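Local coordinates for uncharacterized protein (Parabacteroides merdae, PDB 4R7F) that is of unknown function but is built from immunoglobulin-like beta-sandwich domains, the first resembling the opening domain of type 9 secretion system plug proteins, at residues 49-57 / 99-110. Residues are numbered along the deposited sequence; the frame is centred on the assembly and turned at random.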
loop_
_atom_site.group_PDB
_atom_site.type_symbol
_atom_site.label_atom_id
_atom_site.label_comp_id
_atom_site.label_asym_id
_atom_site.label_seq_id
_atom_site.Cartn_x
_atom_site.Cartn_y
_atom_site.Cartn_z
ATOM N N GLY A 49 16.670 0.212 -38.377
ATOM C CA GLY A 49 15.584 -0.457 -39.074
ATOM C C GLY A 49 14.249 -0.356 -38.349
ATOM O O GLY A 49 14.155 -0.613 -37.131
ATOM N N TYR A 50 13.226 0.083 -39.086
ATOM C CA TYR A 50 11.866 -0.310 -38.773
ATOM C C TYR A 50 11.778 -1.762 -39.245
ATOM O O TYR A 50 12.341 -2.146 -40.298
ATOM C CB TYR A 50 10.776 0.546 -39.447
ATOM C CG TYR A 50 9.389 -0.067 -39.268
ATOM C CD1 TYR A 50 8.953 -0.454 -37.995
ATOM C CD2 TYR A 50 8.527 -0.294 -40.360
ATOM C CE1 TYR A 50 7.710 -1.040 -37.797
ATOM C CE2 TYR A 50 7.268 -0.882 -40.165
ATOM C CZ TYR A 50 6.866 -1.257 -38.871
ATOM O OH TYR A 50 5.647 -1.854 -38.591
ATOM N N THR A 51 11.100 -2.557 -38.424
ATOM C CA THR A 51 10.946 -3.977 -38.622
ATOM C C THR A 51 9.480 -4.277 -38.376
ATOM O O THR A 51 8.858 -3.650 -37.515
ATOM C CB THR A 51 11.820 -4.713 -37.598
ATOM O OG1 THR A 51 13.189 -4.372 -37.822
ATOM C CG2 THR A 51 11.648 -6.224 -37.673
ATOM N N ARG A 52 8.922 -5.214 -39.133
ATOM C CA ARG A 52 7.512 -5.590 -38.979
ATOM C C ARG A 52 7.412 -6.736 -37.987
ATOM O O ARG A 52 7.859 -7.843 -38.285
ATOM C CB ARG A 52 6.907 -6.037 -40.319
ATOM C CG ARG A 52 6.786 -4.944 -41.369
ATOM C CD ARG A 52 5.572 -4.053 -41.138
ATOM N NE ARG A 52 4.369 -4.600 -41.767
ATOM C CZ ARG A 52 3.210 -3.953 -41.885
ATOM N NH1 ARG A 52 3.062 -2.718 -41.414
ATOM N NH2 ARG A 52 2.183 -4.553 -42.475
ATOM N N TYR A 53 6.848 -6.477 -36.807
ATOM C CA TYR A 53 6.596 -7.562 -35.865
ATOM C C TYR A 53 5.115 -7.876 -35.800
ATOM O O TYR A 53 4.278 -6.975 -35.841
ATOM C CB TYR A 53 7.067 -7.222 -34.452
ATOM C CG TYR A 53 8.524 -6.871 -34.306
ATOM C CD1 TYR A 53 9.516 -7.836 -34.426
ATOM C CD2 TYR A 53 8.913 -5.571 -33.960
ATOM C CE1 TYR A 53 10.867 -7.508 -34.255
ATOM C CE2 TYR A 53 10.256 -5.238 -33.777
ATOM C CZ TYR A 53 11.226 -6.201 -33.941
ATOM O OH TYR A 53 12.546 -5.836 -33.790
ATOM N N ALA A 54 4.814 -9.164 -35.677
ATOM C CA ALA A 54 3.464 -9.653 -35.507
ATOM C C ALA A 54 3.375 -10.601 -34.282
ATOM O O ALA A 54 4.378 -11.141 -33.836
ATOM C CB ALA A 54 3.045 -10.385 -36.777
ATOM N N TYR A 55 2.179 -10.831 -33.754
ATOM C CA TYR A 55 2.037 -11.698 -32.565
ATOM C C TYR A 55 0.955 -12.770 -32.672
ATOM O O TYR A 55 0.019 -12.625 -33.439
ATOM C CB TYR A 55 1.773 -10.844 -31.324
ATOM C CG TYR A 55 0.475 -10.084 -31.356
ATOM C CD1 TYR A 55 0.389 -8.869 -32.024
ATOM C CD2 TYR A 55 -0.657 -10.552 -30.699
ATOM C CE1 TYR A 55 -0.789 -8.149 -32.060
ATOM C CE2 TYR A 55 -1.846 -9.826 -30.722
ATOM C CZ TYR A 55 -1.904 -8.624 -31.417
ATOM O OH TYR A 55 -3.054 -7.872 -31.487
ATOM N N ASN A 56 1.134 -13.847 -31.899
ATOM C CA ASN A 56 0.115 -14.855 -31.646
ATOM C C ASN A 56 -0.307 -14.886 -30.179
ATOM O O ASN A 56 0.521 -14.714 -29.276
ATOM C CB ASN A 56 0.630 -16.264 -31.955
ATOM C CG ASN A 56 1.145 -16.406 -33.354
ATOM O OD1 ASN A 56 0.606 -15.854 -34.314
ATOM N ND2 ASN A 56 2.195 -17.174 -33.480
ATOM N N VAL A 57 -1.578 -15.198 -29.954
ATOM C CA VAL A 57 -2.134 -15.354 -28.628
ATOM C C VAL A 57 -2.207 -16.845 -28.297
ATOM O O VAL A 57 -2.793 -17.642 -29.048
ATOM C CB VAL A 57 -3.516 -14.685 -28.562
ATOM C CG1 VAL A 57 -4.104 -14.751 -27.171
ATOM C CG2 VAL A 57 -3.387 -13.233 -28.990
ATOM N N TYR A 99 8.109 0.076 -29.173
ATOM C CA TYR A 99 6.877 -0.553 -29.632
ATOM C C TYR A 99 5.930 -0.748 -28.464
ATOM O O TYR A 99 6.338 -0.984 -27.331
ATOM C CB TYR A 99 7.175 -1.924 -30.218
ATOM C CG TYR A 99 8.033 -1.891 -31.465
ATOM C CD1 TYR A 99 9.408 -1.739 -31.375
ATOM C CD2 TYR A 99 7.461 -2.008 -32.747
ATOM C CE1 TYR A 99 10.201 -1.696 -32.508
ATOM C CE2 TYR A 99 8.251 -1.975 -33.897
ATOM C CZ TYR A 99 9.620 -1.796 -33.769
ATOM O OH TYR A 99 10.432 -1.767 -34.876
ATOM N N ARG A 100 4.652 -0.689 -28.754
ATOM C CA ARG A 100 3.615 -0.751 -27.739
ATOM C C ARG A 100 2.441 -1.486 -28.340
ATOM O O ARG A 100 1.997 -1.158 -29.435
ATOM C CB ARG A 100 3.211 0.645 -27.341
ATOM C CG ARG A 100 2.171 0.740 -26.247
ATOM C CD ARG A 100 2.448 2.021 -25.467
ATOM N NE ARG A 100 1.258 2.649 -24.928
ATOM C CZ ARG A 100 0.368 3.293 -25.674
ATOM N NH1 ARG A 100 0.514 3.372 -26.996
ATOM N NH2 ARG A 100 -0.691 3.836 -25.097
ATOM N N LEU A 101 1.995 -2.505 -27.620
ATOM C CA LEU A 101 0.836 -3.310 -27.944
ATOM C C LEU A 101 -0.032 -3.310 -26.708
ATOM O O LEU A 101 0.425 -3.693 -25.624
ATOM C CB LEU A 101 1.269 -4.735 -28.277
ATOM C CG LEU A 101 0.182 -5.795 -28.416
ATOM C CD1 LEU A 101 -0.703 -5.516 -29.619
ATOM C CD2 LEU A 101 0.828 -7.143 -28.578
ATOM N N LEU A 102 -1.261 -2.833 -26.862
ATOM C CA LEU A 102 -2.263 -2.942 -25.822
ATOM C C LEU A 102 -3.207 -4.103 -26.139
ATOM O O LEU A 102 -3.588 -4.325 -27.299
ATOM C CB LEU A 102 -3.056 -1.657 -25.720
ATOM C CG LEU A 102 -2.216 -0.412 -25.507
ATOM C CD1 LEU A 102 -3.118 0.806 -25.400
ATOM C CD2 LEU A 102 -1.363 -0.571 -24.267
ATOM N N LEU A 103 -3.576 -4.838 -25.100
ATOM C CA LEU A 103 -4.540 -5.905 -25.215
ATOM C C LEU A 103 -5.530 -5.877 -24.055
ATOM O O LEU A 103 -5.157 -5.600 -22.932
ATOM C CB LEU A 103 -3.821 -7.228 -25.202
ATOM C CG LEU A 103 -3.068 -7.592 -26.474
ATOM C CD1 LEU A 103 -2.044 -8.683 -26.188
ATOM C CD2 LEU A 103 -4.039 -8.046 -27.542
ATOM N N PRO A 104 -6.807 -6.161 -24.323
ATOM C CA PRO A 104 -7.366 -6.375 -25.649
ATOM C C PRO A 104 -7.397 -5.051 -26.434
ATOM O O PRO A 104 -7.220 -3.974 -25.849
ATOM C CB PRO A 104 -8.783 -6.832 -25.345
ATOM C CG PRO A 104 -9.119 -6.045 -24.124
ATOM C CD PRO A 104 -7.861 -6.132 -23.299
ATOM N N ASN A 105 -7.598 -5.129 -27.743
ATOM C CA ASN A 105 -7.629 -3.930 -28.566
ATOM C C ASN A 105 -8.696 -4.100 -29.651
ATOM O O ASN A 105 -9.543 -4.983 -29.537
ATOM C CB ASN A 105 -6.222 -3.647 -29.122
ATOM C CG ASN A 105 -5.657 -4.807 -29.925
ATOM O OD1 ASN A 105 -6.367 -5.446 -30.689
ATOM N ND2 ASN A 105 -4.372 -5.089 -29.752
ATOM N N ASP A 106 -8.664 -3.255 -30.683
ATOM C CA ASP A 106 -9.655 -3.317 -31.779
ATOM C C ASP A 106 -9.542 -4.597 -32.626
ATOM O O ASP A 106 -10.521 -5.002 -33.243
ATOM C CB ASP A 106 -9.545 -2.087 -32.721
ATOM C CG ASP A 106 -10.249 -0.843 -32.181
ATOM O OD1 ASP A 106 -10.778 -0.870 -31.056
ATOM O OD2 ASP A 106 -10.267 0.182 -32.892
ATOM N N ASP A 107 -8.359 -5.210 -32.665
ATOM C CA ASP A 107 -8.091 -6.397 -33.490
ATOM C C ASP A 107 -8.286 -7.720 -32.747
ATOM O O ASP A 107 -8.528 -8.753 -33.388
ATOM C CB ASP A 107 -6.628 -6.393 -33.972
ATOM C CG ASP A 107 -6.292 -5.224 -34.897
ATOM O OD1 ASP A 107 -7.209 -4.597 -35.485
ATOM O OD2 ASP A 107 -5.081 -4.941 -35.030
ATOM N N VAL A 108 -8.074 -7.702 -31.421
ATOM C CA VAL A 108 -8.170 -8.901 -30.578
ATOM C C VAL A 108 -8.845 -8.605 -29.251
ATOM O O VAL A 108 -8.450 -7.685 -28.514
ATOM C CB VAL A 108 -6.807 -9.540 -30.282
ATOM C CG1 VAL A 108 -6.995 -10.821 -29.474
ATOM C CG2 VAL A 108 -6.077 -9.846 -31.581
ATOM N N GLN A 109 -9.883 -9.385 -28.963
ATOM C CA GLN A 109 -10.519 -9.391 -27.658
ATOM C C GLN A 109 -10.559 -10.834 -27.182
ATOM O O GLN A 109 -10.461 -11.759 -27.988
ATOM C CB GLN A 109 -11.930 -8.816 -27.711
ATOM C CG GLN A 109 -12.085 -7.532 -28.517
ATOM C CD GLN A 109 -12.321 -7.793 -29.983
ATOM O OE1 GLN A 109 -13.129 -8.649 -30.360
ATOM N NE2 GLN A 109 -11.592 -7.072 -30.829
ATOM N N PHE A 110 -10.677 -11.014 -25.869
ATOM C CA PHE A 110 -10.624 -12.337 -25.274
ATOM C C PHE A 110 -12.023 -12.804 -24.919
ATOM O O PHE A 110 -12.854 -12.013 -24.500
ATOM C CB PHE A 110 -9.766 -12.314 -24.010
ATOM C CG PHE A 110 -8.394 -11.747 -24.226
ATOM C CD1 PHE A 110 -7.475 -12.424 -24.979
ATOM C CD2 PHE A 110 -8.037 -10.531 -23.673
ATOM C CE1 PHE A 110 -6.220 -11.899 -25.196
ATOM C CE2 PHE A 110 -6.779 -10.017 -23.861
ATOM C CZ PHE A 110 -5.873 -10.699 -24.637
HETATM O O HOH W 1 13.190 -2.710 -34.694
HETATM O O HOH W 2 -3.013 -5.343 -32.538
#
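Y53 and Y99 meet in a T-shaped stack: the edge of the Y53 ring, led by CE2, comes down on one face of Y99, centroids 5.0 Å apart and planes at 75°. Further along, aliphatic groups pack on aromatic rings. L101 lays CD2 over the centre of the Y55 ring, a CH-pi contact 3.9 Å from the centroid, while its CD1 reaches Y55 CE1. With CG between the backbone N and the carbonyl carbon (chi1 64°), the Y55 ring is laid against L101 and its hydroxyl end passes V108, with CG2 3.6 Å from OH. Beyond it, V57 CG1 touches the edge of the F110 ring at CE1.

Polar links between the two segments run through water. One water binds Y99 OH at 2.9 Å and, weakly, Y53 OH and G49 O; another joins Y55 OH (2.7 Å) to D107 OD2. Near the Y55 hydroxyl, N105 pins its own turn: OD1 accepts from D107 N and V108 N on opposite faces of its plane, and ND2 donates to L102 O at 2.7 Å. Without that amide, an alanine here would probably leave the N-H groups of D107 and V108 and the carbonyl of L102 without their side-chain partner, and the turn freer to shift.

No hydrogen bond joins the segments directly; strands 53-60 and 96-103 belong to different sheets, and the axes of their segments 53-57 and 99-103 lie 10.5 Å apart at 28°, the face-to-face packing of an immunoglobulin-like beta-sandwich, with an Asx turn at N105 in the loop that follows strand 96-103.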